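PDB 3NI8: PFC0360w protein from Plasmodium falciparum, which probably binds the chaperone Hsp90 and stimulates its ATPase activity, acting as an Aha1-type co-chaperone. Local coordinates for residues Tyr28-Val33 / Lys108-Lys113. Numbering follows the deposited sequence.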
# COMPACT_ATOMS: atom_id res chain seq x y z
N TYR A 28 -11.60 -13.39 2.04
CA TYR A 28 -11.92 -14.76 1.66
C TYR A 28 -11.41 -15.06 0.27
O TYR A 28 -12.14 -15.48 -0.62
CB TYR A 28 -13.42 -15.01 1.80
CG TYR A 28 -13.88 -14.91 3.23
CD1 TYR A 28 -13.48 -15.87 4.19
CD2 TYR A 28 -14.68 -13.85 3.66
CE1 TYR A 28 -13.90 -15.79 5.51
CE2 TYR A 28 -15.09 -13.75 4.99
CZ TYR A 28 -14.70 -14.73 5.91
OH TYR A 28 -15.11 -14.66 7.23
N VAL A 29 -10.10 -14.90 0.12
CA VAL A 29 -9.44 -14.98 -1.15
C VAL A 29 -8.00 -15.38 -0.78
O VAL A 29 -7.55 -15.07 0.32
CB VAL A 29 -9.58 -13.58 -1.86
CG1 VAL A 29 -8.28 -12.78 -1.82
CG2 VAL A 29 -10.10 -13.75 -3.25
N PRO A 30 -7.29 -16.09 -1.68
CA PRO A 30 -5.95 -16.59 -1.34
C PRO A 30 -4.87 -15.49 -1.48
O PRO A 30 -5.09 -14.52 -2.21
CB PRO A 30 -5.74 -17.69 -2.38
CG PRO A 30 -6.48 -17.21 -3.58
CD PRO A 30 -7.68 -16.46 -3.06
N PRO A 31 -3.70 -15.67 -0.82
CA PRO A 31 -2.68 -14.60 -0.74
C PRO A 31 -2.21 -13.99 -2.07
O PRO A 31 -2.01 -12.76 -2.13
CB PRO A 31 -1.49 -15.28 -0.05
CG PRO A 31 -2.10 -16.42 0.71
CD PRO A 31 -3.28 -16.89 -0.11
N GLU A 32 -2.06 -14.83 -3.09
CA GLU A 32 -1.51 -14.41 -4.39
C GLU A 32 -2.32 -13.30 -5.05
O GLU A 32 -1.78 -12.41 -5.72
CB GLU A 32 -1.38 -15.60 -5.35
CG GLU A 32 -2.68 -16.35 -5.62
CD GLU A 32 -2.58 -17.23 -6.85
OE1 GLU A 32 -2.08 -16.71 -7.87
OE2 GLU A 32 -2.98 -18.42 -6.80
N VAL A 33 -3.63 -13.36 -4.85
CA VAL A 33 -4.57 -12.40 -5.40
C VAL A 33 -4.41 -11.04 -4.68
O VAL A 33 -4.43 -9.98 -5.30
CB VAL A 33 -6.01 -13.01 -5.34
CG1 VAL A 33 -7.07 -11.99 -5.13
CG2 VAL A 33 -6.30 -13.81 -6.60
N LYS A 108 -6.43 -20.05 6.21
CA LYS A 108 -6.77 -21.37 5.71
C LYS A 108 -6.91 -21.23 4.18
O LYS A 108 -6.51 -20.20 3.62
CB LYS A 108 -8.03 -21.92 6.38
CG LYS A 108 -9.19 -20.92 6.55
CD LYS A 108 -10.38 -21.58 7.26
CE LYS A 108 -11.46 -20.57 7.65
NZ LYS A 108 -12.05 -19.85 6.47
N GLU A 109 -7.42 -22.26 3.52
CA GLU A 109 -7.65 -22.17 2.08
C GLU A 109 -8.68 -21.09 1.71
O GLU A 109 -9.77 -20.99 2.31
CB GLU A 109 -7.97 -23.54 1.45
CG GLU A 109 -9.17 -24.28 2.01
CD GLU A 109 -9.02 -25.80 1.89
OE1 GLU A 109 -9.78 -26.52 2.58
OE2 GLU A 109 -8.13 -26.28 1.13
N ASN A 110 -8.27 -20.27 0.74
CA ASN A 110 -9.04 -19.11 0.26
C ASN A 110 -9.48 -18.18 1.38
O ASN A 110 -10.62 -17.74 1.42
CB ASN A 110 -10.22 -19.56 -0.61
CG ASN A 110 -9.78 -20.32 -1.84
OD1 ASN A 110 -8.64 -20.18 -2.28
ND2 ASN A 110 -10.66 -21.13 -2.39
N HIS A 111 -8.56 -17.89 2.29
CA HIS A 111 -8.78 -17.01 3.44
C HIS A 111 -7.41 -16.45 3.79
O HIS A 111 -6.54 -17.19 4.25
CB HIS A 111 -9.37 -17.79 4.63
CG HIS A 111 -9.58 -16.97 5.88
ND1 HIS A 111 -10.49 -17.31 6.85
CD2 HIS A 111 -9.00 -15.82 6.30
CE1 HIS A 111 -10.47 -16.42 7.83
NE2 HIS A 111 -9.57 -15.50 7.52
N THR A 112 -7.19 -15.16 3.55
CA THR A 112 -5.89 -14.54 3.79
C THR A 112 -5.97 -13.42 4.81
O THR A 112 -6.90 -12.62 4.81
CB THR A 112 -5.29 -14.00 2.48
OG1 THR A 112 -5.13 -15.10 1.57
CG2 THR A 112 -3.92 -13.34 2.70
N LYS A 113 -4.98 -13.38 5.70
CA LYS A 113 -4.89 -12.31 6.68
C LYS A 113 -3.96 -11.23 6.17
O LYS A 113 -2.76 -11.46 6.02
CB LYS A 113 -4.41 -12.85 8.01
CG LYS A 113 -4.72 -11.96 9.18
CD LYS A 113 -4.25 -12.63 10.46
CE LYS A 113 -4.11 -11.60 11.57
NZ LYS A 113 -3.32 -10.42 11.09
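Tyr28 turns an edge of its ring onto one face of the His111 imidazole, a T-shaped pair with centroids 5.3 Å apart and planes at 67°. CE1 leads the approach, lying 4.0 Å from His111 ND1, and the backbone O of Asn110 lies near the plane of the tyrosine ring, at its edge. Around the rim of the imidazole the contacts are polar: Lys108 NZ donates to ND1 in the ring plane at 3.0 Å, while NE2 is hydrogen-bonded to Glu26 of strand 21-27. With CG anti to the backbone N (chi1 178°) the imidazole comes to lie beside Tyr28, and partners at both nitrogens would restrict its rotation about CB-CG.

Thr112 supplies the one hydrogen bond across the two segments. Its hydroxyl donates to the backbone oxygen of Val29, OG1 to O 2.7 Å, in the carbonyl plane on a lone pair, with a C=O...OG1 angle of 137°. That OG1 also sits close against Pro31, 3.1 Å from CD; the proline nitrogen has no hydrogen to offer, so no hydrogen bond forms there. The methyl CG2 of Thr112 lies 3.9 Å from Pro31 CA, and Phe104 of strand 98-106 touches both side chains. Next to this, Asn110 and Pro30 run side by side, with OD1 3.8 Å from Pro30 CB.

Pro30 is the N-cap residue of helix 31-39, which strand 21-27 reaches through the short linker 28-30. Lys108 to His111 form a type II turn leading into strand 111-119, which pairs antiparallel with 21-27 and 98-106. The contact thus ties the first strand-helix junction to the start of the last strand in a helix-grip fold, the SRPBCC architecture of Aha1 proteins, where a curved antiparallel sheet holds the long C-terminal helix, here 132-150.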